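Local coordinates for galactose mutarotase-like protein (Clostridium acetobutylicum, PDB 3OS7) that probably binds carbohydrate and may interconvert the anomers of aldose sugars, as aldose 1-epimerases of the galactose mutarotase family do, at residues D6-E11 / R22-G27; N39-K44 / L53-K58; L130-F135 / K154-L159. All coordinates share one frame; numbering follows the deposited sequence.

Contact 1. Residues D6-E11 / R22-G27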
ATOM      1  N   ASP A   6      27.931  -0.759   1.388  1.00 30.64           N
ATOM      2  CA  ASP A   6      26.536  -1.122   1.126  1.00 28.77           C
ATOM      3  C   ASP A   6      25.588   0.074   1.304  1.00 24.49           C
ATOM      4  O   ASP A   6      24.370  -0.102   1.415  1.00 20.14           O
ATOM      5  CB  ASP A   6      26.131  -2.276   2.043  1.00 29.28           C
ATOM      6  CG  ASP A   6      26.187  -1.902   3.509  1.00 35.68           C
ATOM      7  OD1 ASP A   6      26.716  -0.804   3.840  1.00 41.58           O
ATOM      8  OD2 ASP A   6      25.712  -2.713   4.337  1.00 39.85           O
ATOM      9  N   LEU A   7      26.153   1.287   1.311  1.00 21.78           N
ATOM     10  CA  LEU A   7      25.370   2.501   1.328  1.00 18.63           C
ATOM     11  C   LEU A   7      25.542   3.275   0.033  1.00 18.89           C
ATOM     12  O   LEU A   7      26.621   3.781  -0.237  1.00 19.29           O
ATOM     13  CB  LEU A   7      25.766   3.369   2.530  1.00 18.75           C
ATOM     14  CG  LEU A   7      25.077   4.725   2.669  1.00 21.05           C
ATOM     15  CD1 LEU A   7      23.566   4.545   3.031  1.00 20.68           C
ATOM     16  CD2 LEU A   7      25.821   5.528   3.739  1.00 22.30           C
ATOM     17  N   TRP A   8      24.472   3.394  -0.757  1.00 18.08           N
ATOM     18  CA  TRP A   8      24.548   4.081  -2.048  1.00 17.91           C
ATOM     19  C   TRP A   8      23.181   4.341  -2.652  1.00 17.70           C
ATOM     20  O   TRP A   8      22.164   3.747  -2.233  1.00 17.19           O
ATOM     21  CB  TRP A   8      25.448   3.321  -3.046  1.00 16.26           C
ATOM     22  CG  TRP A   8      25.173   1.857  -3.154  1.00 18.23           C
ATOM     23  CD1 TRP A   8      25.817   0.856  -2.492  1.00 16.28           C
ATOM     24  CD2 TRP A   8      24.166   1.229  -3.954  1.00 17.49           C
ATOM     25  NE1 TRP A   8      25.282  -0.364  -2.848  1.00 20.72           N
ATOM     26  CE2 TRP A   8      24.266  -0.163  -3.737  1.00 19.59           C
ATOM     27  CE3 TRP A   8      23.202   1.708  -4.861  1.00 17.98           C
ATOM     28  CZ2 TRP A   8      23.447  -1.081  -4.383  1.00 21.11           C
ATOM     29  CZ3 TRP A   8      22.385   0.796  -5.491  1.00 17.68           C
ATOM     30  CH2 TRP A   8      22.494  -0.586  -5.222  1.00 19.96           C
ATOM     31  N   ILE A   9      23.166   5.246  -3.619  1.00 14.81           N
ATOM     32  CA  ILE A   9      21.972   5.564  -4.406  1.00 15.68           C
ATOM     33  C   ILE A   9      22.426   5.679  -5.843  1.00 15.52           C
ATOM     34  O   ILE A   9      23.320   6.449  -6.146  1.00 18.80           O
ATOM     35  CB  ILE A   9      21.312   6.890  -4.002  1.00 16.12           C
ATOM     36  CG1 ILE A   9      20.905   6.861  -2.509  1.00 18.71           C
ATOM     37  CG2 ILE A   9      20.119   7.205  -4.930  1.00 14.83           C
ATOM     38  CD1 ILE A   9      20.303   8.184  -2.011  1.00 17.57           C
ATOM     39  N   LYS A  10      21.758   4.958  -6.734  1.00 15.31           N
ATOM     40  CA  LYS A  10      22.113   4.914  -8.166  1.00 15.15           C
ATOM     41  C   LYS A  10      20.882   5.205  -9.005  1.00 15.94           C
ATOM     42  O   LYS A  10      19.856   4.553  -8.847  1.00 16.90           O
ATOM     43  CB  LYS A  10      22.703   3.558  -8.526  1.00 17.58           C
ATOM     44  CG  LYS A  10      23.088   3.391  -9.993  1.00 20.18           C
ATOM     45  CD  LYS A  10      23.758   2.047 -10.231  1.00 23.14           C
ATOM     46  CE  LYS A  10      24.258   1.917 -11.650  1.00 26.71           C
ATOM     47  NZ  LYS A  10      24.988   0.624 -11.852  1.00 29.30           N
ATOM     48  N   GLU A  11      20.983   6.210  -9.870  1.00 14.53           N
ATOM     49  CA  GLU A  11      19.972   6.483 -10.852  1.00 15.16           C
ATOM     50  C   GLU A  11      20.429   5.804 -12.130  1.00 17.86           C
ATOM     51  O   GLU A  11      21.545   6.017 -12.559  1.00 15.15           O
ATOM     52  CB  GLU A  11      19.869   7.964 -11.055  1.00 17.88           C
ATOM     53  CG  GLU A  11      18.869   8.437 -12.064  1.00 24.73           C
ATOM     54  CD  GLU A  11      18.734   9.974 -11.998  1.00 31.70           C
ATOM     55  OE1 GLU A  11      19.048  10.549 -10.936  1.00 49.22           O
ATOM     56  OE2 GLU A  11      18.295  10.597 -12.975  1.00 34.30           O
ATOM     57  N   ARG A  22      17.866   2.920  -7.725  1.00 15.93           N
ATOM     58  CA  ARG A  22      18.216   1.803  -6.860  1.00 16.78           C
ATOM     59  C   ARG A  22      18.940   2.374  -5.638  1.00 16.00           C
ATOM     60  O   ARG A  22      19.790   3.248  -5.769  1.00 14.10           O
ATOM     61  CB  ARG A  22      19.147   0.873  -7.599  1.00 17.58           C
ATOM     62  CG  ARG A  22      19.115  -0.543  -7.177  1.00 28.35           C
ATOM     63  CD  ARG A  22      19.911  -1.409  -8.168  1.00 30.38           C
ATOM     64  NE  ARG A  22      19.397  -1.395  -9.539  1.00 29.77           N
ATOM     65  CZ  ARG A  22      18.478  -2.234 -10.033  1.00 32.30           C
ATOM     66  NH1 ARG A  22      17.898  -3.155  -9.277  1.00 33.41           N
ATOM     67  NH2 ARG A  22      18.112  -2.131 -11.295  1.00 34.21           N
ATOM     68  N   PHE A  23      18.579   1.919  -4.450  1.00 15.23           N
ATOM     69  CA  PHE A  23      19.179   2.482  -3.230  1.00 14.47           C
ATOM     70  C   PHE A  23      19.394   1.397  -2.193  1.00 16.49           C
ATOM     71  O   PHE A  23      18.648   0.424  -2.144  1.00 17.77           O
ATOM     72  CB  PHE A  23      18.413   3.734  -2.706  1.00 14.71           C
ATOM     73  CG  PHE A  23      16.928   3.546  -2.414  1.00 16.29           C
ATOM     74  CD1 PHE A  23      16.013   3.308  -3.426  1.00 12.27           C
ATOM     75  CD2 PHE A  23      16.433   3.753  -1.128  1.00 15.19           C
ATOM     76  CE1 PHE A  23      14.656   3.216  -3.157  1.00 14.66           C
ATOM     77  CE2 PHE A  23      15.075   3.609  -0.846  1.00 21.01           C
ATOM     78  CZ  PHE A  23      14.185   3.339  -1.861  1.00 17.77           C
ATOM     79  N   ALA A  24      20.428   1.582  -1.372  1.00 16.94           N
ATOM     80  CA  ALA A  24      20.933   0.541  -0.506  1.00 15.39           C
ATOM     81  C   ALA A  24      21.438   1.155   0.793  1.00 16.94           C
ATOM     82  O   ALA A  24      22.115   2.196   0.779  1.00 16.93           O
ATOM     83  CB  ALA A  24      22.071  -0.214  -1.213  1.00 16.51           C
ATOM     84  N   ALA A  25      21.107   0.509   1.906  1.00 17.17           N
ATOM     85  CA  ALA A  25      21.684   0.872   3.196  1.00 18.61           C
ATOM     86  C   ALA A  25      21.424  -0.257   4.157  1.00 18.39           C
ATOM     87  O   ALA A  25      20.404  -0.932   4.046  1.00 17.59           O
ATOM     88  CB  ALA A  25      21.060   2.193   3.726  1.00 18.41           C
ATOM     89  N   GLY A  26      22.371  -0.495   5.049  1.00 20.90           N
ATOM     90  CA  GLY A  26      22.200  -1.454   6.145  1.00 22.16           C
ATOM     91  C   GLY A  26      21.914  -2.884   5.739  1.00 22.68           C
ATOM     92  O   GLY A  26      21.284  -3.624   6.490  1.00 24.33           O
ATOM     93  N   GLY A  27      22.398  -3.293   4.573  1.00 21.87           N
ATOM     94  CA  GLY A  27      22.153  -4.638   4.068  1.00 23.61           C
ATOM     95  C   GLY A  27      20.899  -4.814   3.211  1.00 21.74           C
ATOM     96  O   GLY A  27      20.699  -5.879   2.612  1.00 23.61           O
TER
HETATM   97  O   HOH W   1      22.703  -2.348   1.808  1.00 18.75           O
HETATM   98  O   HOH W   2      24.738   1.150   5.279  1.00 28.25           O
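Arg22 meets the first strand in two ways. Its backbone pairs with Lys10, Arg22 N giving a hydrogen bond to Lys10 O and Lys10 N one to Arg22 O, both 2.8 Å long. Its side chain runs beside Trp8, pointing the same way, with CB in the plane of the indole at its edge, 3.9 Å from Trp8 CZ3. The guanidinium is turned 45° to the indole, and its NE makes a salt bridge with Glu12, farther along the first strand. Phe23 leaves the sheet on the other face together with Ile9; their side chains touch through Phe23 CB and Ile9 CG1, while the ring goes on toward Val131. The two strands, 8-14 and 18-25, form an antiparallel beta hairpin, and 8-14 is an outermost strand of its five-stranded sheet. Ala24 continues the pairing, exchanging backbone hydrogen bonds with Trp8. Its methyl lies over one face of the indole in a CH-pi contact, CB lying 3.6 Å from the centroid of the five-membered ring and 23° off the normal. The indole is brought over this methyl because Trp8 CG stands between its own backbone N and carbonyl carbon (chi1 48°). At Ala25 the strand ends, and the methyl CB packs against Leu7 CD1 at 3.5 Å. Gly26 and Gly27 turn away with positive phi, and two waters link the backbone here to Asp6: one accepts from Gly26 N at 2.9 Å and donates to Asp6 OD1. A second donates to Asp6 O and accepts a weak bond from Gly27 N.

Contact 2. Residues N39-K44 / L53-K58; sequences NVVELK and LRTPKK
Leu53 and Thr55 both reach strand 39-45, but they use different atoms of it. The CB of Leu53 is directed toward the strand, and the branch that touches is CD1, which lies 3.8 Å from Leu43 CB and 3.9 Å from Val40 CG1, so that one methyl packs against two side chains of the strand; the same methyl also comes up to Val40 O. Thr55 makes the direct polar link: its OG1 donates to Val41 O at 2.6 Å, a short bond. The hydroxyl is placed for this by a chi1 of -49°, which sets OG1 anti to the carbonyl carbon of Thr55. It approaches the acceptor at a C=O...O angle of 143°, tilted 19° from the carbonyl plane, and the side chain of Glu42 passes across it, CG being 3.7 Å from Thr55 OG1. Next along, the Pro56 ring sets its CD 3.9 Å from Val41 CB, and Phe65 of helix 62-67 touches both residues. A water also joins the backbones, accepting from Leu43 N at 2.9 Å and donating to Leu53 O. Regular strand pairing has thus given way to a side-chain hydroxyl and a water, as the chain leaves the short edge strand 50-51 of the five-stranded antiparallel sheet and becomes the loop that leads to helix 62-67.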
ATOM      1  N   ASN A  39       6.589   3.676  -7.658  1.00 13.95           N
ATOM      2  CA  ASN A  39       6.402   2.364  -7.050  1.00 11.59           C
ATOM      3  C   ASN A  39       7.762   1.766  -6.695  1.00 13.38           C
ATOM      4  O   ASN A  39       8.613   1.594  -7.562  1.00 12.08           O
ATOM      5  CB  ASN A  39       5.630   1.475  -8.033  1.00 13.05           C
ATOM      6  CG  ASN A  39       5.172   0.158  -7.420  1.00 13.60           C
ATOM      7  OD1 ASN A  39       5.881  -0.443  -6.601  1.00 14.53           O
ATOM      8  ND2 ASN A  39       4.001  -0.333  -7.874  1.00 12.80           N
ATOM      9  N   VAL A  40       7.953   1.458  -5.411  1.00 12.09           N
ATOM     10  CA  VAL A  40       9.022   0.591  -4.942  1.00 12.87           C
ATOM     11  C   VAL A  40       8.683  -0.895  -5.254  1.00 12.49           C
ATOM     12  O   VAL A  40       7.855  -1.509  -4.595  1.00 12.19           O
ATOM     13  CB  VAL A  40       9.316   0.787  -3.442  1.00 12.47           C
ATOM     14  CG1 VAL A  40      10.447  -0.154  -2.976  1.00 13.11           C
ATOM     15  CG2 VAL A  40       9.665   2.251  -3.164  1.00 16.62           C
ATOM     16  N   VAL A  41       9.296  -1.424  -6.301  1.00 12.84           N
ATOM     17  CA  VAL A  41       9.004  -2.754  -6.824  1.00 13.61           C
ATOM     18  C   VAL A  41       9.896  -3.847  -6.300  1.00 12.80           C
ATOM     19  O   VAL A  41       9.616  -5.029  -6.500  1.00 15.26           O
ATOM     20  CB  VAL A  41       9.056  -2.781  -8.372  1.00 15.43           C
ATOM     21  CG1 VAL A  41       7.983  -1.875  -8.930  1.00 15.17           C
ATOM     22  CG2 VAL A  41      10.468  -2.446  -8.939  1.00 15.21           C
ATOM     23  N   GLU A  42      10.957  -3.467  -5.605  1.00 13.66           N
ATOM     24  CA  GLU A  42      11.852  -4.419  -4.987  1.00 13.95           C
ATOM     25  C   GLU A  42      12.370  -3.907  -3.647  1.00 14.27           C
ATOM     26  O   GLU A  42      12.714  -2.757  -3.533  1.00 13.99           O
ATOM     27  CB  GLU A  42      13.041  -4.690  -5.922  1.00 17.18           C
ATOM     28  CG  GLU A  42      13.764  -5.962  -5.536  1.00 19.77           C
ATOM     29  CD  GLU A  42      14.815  -6.357  -6.546  1.00 32.09           C
ATOM     30  OE1 GLU A  42      15.660  -5.495  -6.852  1.00 32.63           O
ATOM     31  OE2 GLU A  42      14.775  -7.515  -7.028  1.00 32.96           O
ATOM     32  N   LEU A  43      12.377  -4.781  -2.640  1.00 13.64           N
ATOM     33  CA  LEU A  43      13.021  -4.533  -1.348  1.00 13.45           C
ATOM     34  C   LEU A  43      13.607  -5.862  -0.890  1.00 15.18           C
ATOM     35  O   LEU A  43      12.858  -6.823  -0.646  1.00 15.08           O
ATOM     36  CB  LEU A  43      12.041  -4.056  -0.304  1.00 12.59           C
ATOM     37  CG  LEU A  43      12.651  -3.851   1.092  1.00 13.66           C
ATOM     38  CD1 LEU A  43      13.746  -2.738   1.098  1.00 12.64           C
ATOM     39  CD2 LEU A  43      11.576  -3.573   2.127  1.00 12.66           C
ATOM     40  N   LYS A  44      14.930  -5.954  -0.863  1.00 13.90           N
ATOM     41  CA  LYS A  44      15.550  -7.237  -0.552  1.00 18.54           C
ATOM     42  C   LYS A  44      16.690  -7.084   0.431  1.00 19.08           C
ATOM     43  O   LYS A  44      17.194  -5.988   0.634  1.00 19.03           O
ATOM     44  CB  LYS A  44      16.015  -7.922  -1.837  1.00 20.29           C
ATOM     45  CG  LYS A  44      17.012  -7.136  -2.634  1.00 23.67           C
ATOM     46  CD  LYS A  44      17.226  -7.740  -4.037  1.00 24.08           C
ATOM     47  CE  LYS A  44      18.414  -7.080  -4.700  1.00 32.07           C
ATOM     48  NZ  LYS A  44      18.821  -7.782  -5.946  1.00 42.47           N
ATOM     49  N   LEU A  53       9.089  -7.731  -1.615  1.00 12.06           N
ATOM     50  CA  LEU A  53       8.034  -7.203  -2.480  1.00 12.36           C
ATOM     51  C   LEU A  53       8.008  -7.921  -3.825  1.00 13.97           C
ATOM     52  O   LEU A  53       9.056  -8.209  -4.414  1.00 16.04           O
ATOM     53  CB  LEU A  53       8.209  -5.694  -2.760  1.00 13.87           C
ATOM     54  CG  LEU A  53       8.116  -4.780  -1.539  1.00 11.86           C
ATOM     55  CD1 LEU A  53       8.605  -3.352  -1.820  1.00 10.33           C
ATOM     56  CD2 LEU A  53       6.684  -4.822  -0.937  1.00  9.90           C
ATOM     57  N   ARG A  54       6.800  -8.130  -4.326  1.00 14.26           N
ATOM     58  CA  ARG A  54       6.636  -8.783  -5.616  1.00 13.81           C
ATOM     59  C   ARG A  54       7.114  -7.850  -6.718  1.00 15.75           C
ATOM     60  O   ARG A  54       6.601  -6.753  -6.855  1.00 16.37           O
ATOM     61  CB  ARG A  54       5.186  -9.168  -5.840  1.00 15.11           C
ATOM     62  CG  ARG A  54       5.048 -10.098  -7.045  1.00 15.50           C
ATOM     63  CD  ARG A  54       3.654 -10.078  -7.510  1.00 15.26           C
ATOM     64  NE  ARG A  54       3.377 -11.126  -8.474  1.00 17.79           N
ATOM     65  CZ  ARG A  54       2.450 -11.049  -9.417  1.00 19.94           C
ATOM     66  NH1 ARG A  54       1.667  -9.978  -9.528  1.00 17.75           N
ATOM     67  NH2 ARG A  54       2.268 -12.090 -10.221  1.00 21.42           N
ATOM     68  N   THR A  55       8.087  -8.315  -7.504  1.00 15.47           N
ATOM     69  CA  THR A  55       8.798  -7.505  -8.501  1.00 16.34           C
ATOM     70  C   THR A  55       8.480  -8.028  -9.912  1.00 18.76           C
ATOM     71  O   THR A  55       8.457  -9.243 -10.116  1.00 18.40           O
ATOM     72  CB  THR A  55      10.336  -7.619  -8.299  1.00 17.31           C
ATOM     73  OG1 THR A  55      10.686  -7.405  -6.917  1.00 16.53           O
ATOM     74  CG2 THR A  55      11.128  -6.638  -9.206  1.00 20.58           C
ATOM     75  N   PRO A  56       8.282  -7.123 -10.891  1.00 19.49           N
ATOM     76  CA  PRO A  56       8.147  -7.561 -12.291  1.00 21.32           C
ATOM     77  C   PRO A  56       9.281  -8.469 -12.759  1.00 22.16           C
ATOM     78  O   PRO A  56      10.449  -8.205 -12.477  1.00 20.69           O
ATOM     79  CB  PRO A  56       8.203  -6.240 -13.076  1.00 20.85           C
ATOM     80  CG  PRO A  56       7.611  -5.254 -12.165  1.00 22.46           C
ATOM     81  CD  PRO A  56       8.105  -5.662 -10.772  1.00 20.41           C
ATOM     82  N   LYS A  57       8.930  -9.528 -13.469  1.00 23.95           N
ATOM     83  CA  LYS A  57       9.929 -10.401 -14.108  1.00 29.57           C
ATOM     84  C   LYS A  57      10.542  -9.707 -15.315  1.00 31.01           C
ATOM     85  O   LYS A  57       9.942  -8.783 -15.859  1.00 27.56           O
ATOM     86  CB  LYS A  57       9.271 -11.698 -14.561  1.00 29.79           C
ATOM     87  CG  LYS A  57       8.858 -12.583 -13.412  1.00 43.07           C
ATOM     88  CD  LYS A  57       7.901 -13.676 -13.864  1.00 48.75           C
ATOM     89  CE  LYS A  57       7.452 -14.518 -12.668  1.00 54.03           C
ATOM     90  NZ  LYS A  57       8.596 -15.300 -12.084  1.00 54.07           N
ATOM     91  N   LYS A  58      11.717 -10.181 -15.744  1.00 34.83           N
ATOM     92  CA  LYS A  58      12.474  -9.561 -16.849  1.00 37.51           C
ATOM     93  C   LYS A  58      11.656  -9.477 -18.151  1.00 36.67           C
ATOM     94  O   LYS A  58      11.793  -8.528 -18.904  1.00 38.45           O
ATOM     95  CB  LYS A  58      13.797 -10.309 -17.101  1.00 39.03           C
ATOM     96  CG  LYS A  58      13.638 -11.777 -17.531  1.00 41.66           C
TER
HETATM   97  O   HOH W   3      11.348  -7.400  -3.416  1.00 14.14           O

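Contact 3. Residues L130-F135 / K154-L159; sequences LVEVVF and KLSYEL
Ser156 OG donates a 2.7 Å hydrogen bond to Glu132 OE2, the shortest direct polar bond between the two strands. The hydroxyl meets the carboxylate on its anti side, 29° out of the carboxylate plane. Glu132 and Ser156 are a non-hydrogen-bonded pair of antiparallel strands 128-137 and 151-160, part of the large beta-sandwich typical of the galactose mutarotase fold. Ser156 OG is set anti to its backbone N (chi1 -177°), while Glu132 reaches the hydroxyl with an extended chain.

The other carboxylate oxygen faces Lys154. Glu132 OE1 and Lys154 NZ are 4.6 Å apart, too far for these charged atoms to meet directly, and a water connects them, donating to the first and accepting from the second. The opposite charges, bridged by the water, would be expected to favour each other's ionised form. Nearer the backbone, the lysine side chain lies alongside Val134, its CG 3.9 Å from Val134 CG1; farther out it bends at chi3 (51°) on the way to the water-bound NZ. At the far end of this face Leu130 CD1 comes up to Ser156 OG, so an apolar methyl lies beside the hydroxyl.

The backbones are held by two reciprocal pairs of hydrogen bonds, between Val131 and Tyr157 and between Val133 and Leu155. On the face of these four residues the side chains are buried: Val131 and Tyr157 both touch Phe23 of strand 18-25, and Tyr157 OH is hydrogen-bonded to Gln166 OE1. Val131 O, besides accepting from Tyr157 N at 2.8 Å, lies at the edge of the tyrosine ring, near its plane. Val133 and Leu155 cross at an angle, with Val133 CG2 resting 3.8 Å from Leu155 CB.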
ATOM      1  N   LEU A 130      18.044   7.965   1.566  1.00 16.68           N
ATOM      2  CA  LEU A 130      16.761   8.632   1.448  1.00 16.32           C
ATOM      3  C   LEU A 130      16.447   8.975  -0.011  1.00 16.95           C
ATOM      4  O   LEU A 130      17.257   9.607  -0.709  1.00 14.70           O
ATOM      5  CB  LEU A 130      16.748   9.911   2.301  1.00 15.61           C
ATOM      6  CG  LEU A 130      15.499  10.792   2.254  1.00 20.61           C
ATOM      7  CD1 LEU A 130      14.358  10.097   2.926  1.00 26.56           C
ATOM      8  CD2 LEU A 130      15.715  12.139   2.913  1.00 25.02           C
ATOM      9  N   VAL A 131      15.283   8.518  -0.474  1.00 15.33           N
ATOM     10  CA  VAL A 131      14.771   8.863  -1.796  1.00 14.70           C
ATOM     11  C   VAL A 131      13.334   9.337  -1.660  1.00 15.54           C
ATOM     12  O   VAL A 131      12.488   8.666  -1.039  1.00 13.98           O
ATOM     13  CB  VAL A 131      14.830   7.683  -2.730  1.00 15.47           C
ATOM     14  CG1 VAL A 131      14.142   8.030  -4.057  1.00 14.25           C
ATOM     15  CG2 VAL A 131      16.267   7.235  -2.972  1.00 17.07           C
ATOM     16  N   GLU A 132      13.044  10.499  -2.217  1.00 14.68           N
ATOM     17  CA  GLU A 132      11.694  11.060  -2.175  1.00 14.08           C
ATOM     18  C   GLU A 132      11.210  11.347  -3.576  1.00 16.48           C
ATOM     19  O   GLU A 132      11.969  11.874  -4.406  1.00 17.87           O
ATOM     20  CB  GLU A 132      11.658  12.368  -1.358  1.00 14.70           C
ATOM     21  CG  GLU A 132      12.184  12.220   0.064  1.00 21.94           C
ATOM     22  CD  GLU A 132      11.942  13.462   0.938  1.00 27.80           C
ATOM     23  OE1 GLU A 132      11.795  14.565   0.379  1.00 23.84           O
ATOM     24  OE2 GLU A 132      11.890  13.314   2.181  1.00 19.35           O
ATOM     25  N   VAL A 133       9.947  11.024  -3.830  1.00 16.95           N
ATOM     26  CA  VAL A 133       9.304  11.294  -5.112  1.00 15.93           C
ATOM     27  C   VAL A 133       8.052  12.085  -4.826  1.00 16.11           C
ATOM     28  O   VAL A 133       7.453  11.948  -3.766  1.00 14.83           O
ATOM     29  CB  VAL A 133       8.946   9.996  -5.920  1.00 15.62           C
ATOM     30  CG1 VAL A 133      10.233   9.305  -6.396  1.00 17.37           C
ATOM     31  CG2 VAL A 133       8.034   9.033  -5.084  1.00 15.34           C
ATOM     32  N   VAL A 134       7.674  12.938  -5.756  1.00 14.18           N
ATOM     33  CA  VAL A 134       6.446  13.695  -5.632  1.00 14.15           C
ATOM     34  C   VAL A 134       5.585  13.598  -6.875  1.00 15.52           C
ATOM     35  O   VAL A 134       6.072  13.327  -7.985  1.00 15.08           O
ATOM     36  CB  VAL A 134       6.705  15.194  -5.347  1.00 16.25           C
ATOM     37  CG1 VAL A 134       7.402  15.379  -3.999  1.00 16.04           C
ATOM     38  CG2 VAL A 134       7.492  15.833  -6.468  1.00 20.38           C
ATOM     39  N   PHE A 135       4.296  13.775  -6.660  1.00 15.25           N
ATOM     40  CA  PHE A 135       3.322  13.886  -7.726  1.00 15.57           C
ATOM     41  C   PHE A 135       2.591  15.207  -7.573  1.00 17.26           C
ATOM     42  O   PHE A 135       1.922  15.432  -6.566  1.00 17.25           O
ATOM     43  CB  PHE A 135       2.286  12.775  -7.642  1.00 16.12           C
ATOM     44  CG  PHE A 135       1.271  12.856  -8.751  1.00 13.77           C
ATOM     45  CD1 PHE A 135       1.615  12.504 -10.040  1.00 22.22           C
ATOM     46  CD2 PHE A 135       0.028  13.349  -8.526  1.00 16.08           C
ATOM     47  CE1 PHE A 135       0.710  12.616 -11.063  1.00 22.61           C
ATOM     48  CE2 PHE A 135      -0.890  13.482  -9.552  1.00 16.89           C
ATOM     49  CZ  PHE A 135      -0.556  13.114 -10.810  1.00 21.35           C
ATOM     50  N   LYS A 154       3.576  13.087  -1.787  1.00 14.71           N
ATOM     51  CA  LYS A 154       4.996  12.783  -1.626  1.00 13.41           C
ATOM     52  C   LYS A 154       5.159  11.437  -0.956  1.00 13.99           C
ATOM     53  O   LYS A 154       4.446  11.126   0.017  1.00 14.48           O
ATOM     54  CB  LYS A 154       5.694  13.846  -0.780  1.00 15.96           C
ATOM     55  CG  LYS A 154       7.159  13.565  -0.536  1.00 16.78           C
ATOM     56  CD  LYS A 154       7.983  14.828  -0.131  1.00 26.81           C
ATOM     57  CE  LYS A 154       7.406  15.624   1.006  1.00 34.24           C
ATOM     58  NZ  LYS A 154       7.909  17.053   0.881  1.00 37.03           N
ATOM     59  N   LEU A 155       6.060  10.636  -1.504  1.00 12.76           N
ATOM     60  CA  LEU A 155       6.493   9.396  -0.866  1.00 13.46           C
ATOM     61  C   LEU A 155       7.958   9.612  -0.490  1.00 13.62           C
ATOM     62  O   LEU A 155       8.788   9.919  -1.339  1.00 14.89           O
ATOM     63  CB  LEU A 155       6.345   8.183  -1.783  1.00 12.25           C
ATOM     64  CG  LEU A 155       5.053   8.003  -2.546  1.00 15.63           C
ATOM     65  CD1 LEU A 155       5.047   6.746  -3.410  1.00 15.38           C
ATOM     66  CD2 LEU A 155       3.880   7.995  -1.598  1.00 15.36           C
ATOM     67  N   SER A 156       8.249   9.466   0.790  1.00 14.09           N
ATOM     68  CA  SER A 156       9.583   9.628   1.318  1.00 14.08           C
ATOM     69  C   SER A 156      10.087   8.307   1.884  1.00 16.89           C
ATOM     70  O   SER A 156       9.604   7.810   2.913  1.00 15.24           O
ATOM     71  CB  SER A 156       9.593  10.729   2.377  1.00 17.34           C
ATOM     72  OG  SER A 156      10.925  10.927   2.834  1.00 20.98           O
ATOM     73  N   TYR A 157      11.040   7.705   1.182  1.00 14.00           N
ATOM     74  CA  TYR A 157      11.556   6.406   1.550  1.00 13.87           C
ATOM     75  C   TYR A 157      12.913   6.508   2.194  1.00 14.84           C
ATOM     76  O   TYR A 157      13.848   7.042   1.604  1.00 16.28           O
ATOM     77  CB  TYR A 157      11.629   5.514   0.312  1.00 11.58           C
ATOM     78  CG  TYR A 157      10.279   5.030  -0.118  1.00 10.28           C
ATOM     79  CD1 TYR A 157       9.626   4.034   0.619  1.00 18.03           C
ATOM     80  CD2 TYR A 157       9.644   5.539  -1.217  1.00 14.48           C
ATOM     81  CE1 TYR A 157       8.401   3.561   0.246  1.00 15.80           C
ATOM     82  CE2 TYR A 157       8.391   5.054  -1.595  1.00 12.85           C
ATOM     83  CZ  TYR A 157       7.778   4.070  -0.852  1.00 16.30           C
ATOM     84  OH  TYR A 157       6.524   3.573  -1.194  1.00 17.10           O
ATOM     85  N   GLU A 158      13.029   5.991   3.412  1.00 15.95           N
ATOM     86  CA  GLU A 158      14.291   5.989   4.112  1.00 15.81           C
ATOM     87  C   GLU A 158      14.699   4.547   4.348  1.00 17.42           C
ATOM     88  O   GLU A 158      14.052   3.796   5.078  1.00 15.85           O
ATOM     89  CB  GLU A 158      14.183   6.742   5.429  1.00 18.88           C
ATOM     90  CG  GLU A 158      15.404   6.597   6.316  1.00 23.12           C
ATOM     91  CD  GLU A 158      15.058   6.870   7.791  1.00 37.60           C
ATOM     92  OE1 GLU A 158      14.817   8.063   8.077  1.00 28.35           O
ATOM     93  OE2 GLU A 158      14.987   5.898   8.622  1.00 31.66           O
ATOM     94  N   LEU A 159      15.806   4.164   3.749  1.00 15.31           N
ATOM     95  CA  LEU A 159      16.331   2.823   3.937  1.00 15.56           C
ATOM     96  C   LEU A 159      17.511   2.843   4.926  1.00 15.84           C
ATOM     97  O   LEU A 159      18.365   3.733   4.874  1.00 17.61           O
ATOM     98  CB  LEU A 159      16.758   2.281   2.581  1.00 16.91           C
ATOM     99  CG  LEU A 159      17.026   0.798   2.405  1.00 17.43           C
ATOM    100  CD1 LEU A 159      15.810  -0.063   2.816  1.00 14.98           C
ATOM    101  CD2 LEU A 159      17.425   0.550   0.917  1.00 13.71           C
TER
HETATM  102  O   HOH W   4      10.963  16.736   1.383  1.00 37.82           O

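How the contacts relate
The contacts follow one another along the chain, each closing before the next opens, and their centres lie about 14 to 16 Å apart. Contacts 1 and 2 both involve the five-stranded antiparallel sheet, the first at its outer strand 8-14 and the second at strand 39-45. Contact 3 belongs to the strands packed against that sheet. Phe23 and Ala25 of contact 1 meet Leu159 of contact 3, and Ile9 reaches Leu130; from contact 2, Val40 packs on Tyr157 and Leu43 on Leu159. Leu159 is thus shared by both interfaces, and the N-terminal sheet meets strands 128-137 and 151-160 through a set of largely apolar contacts.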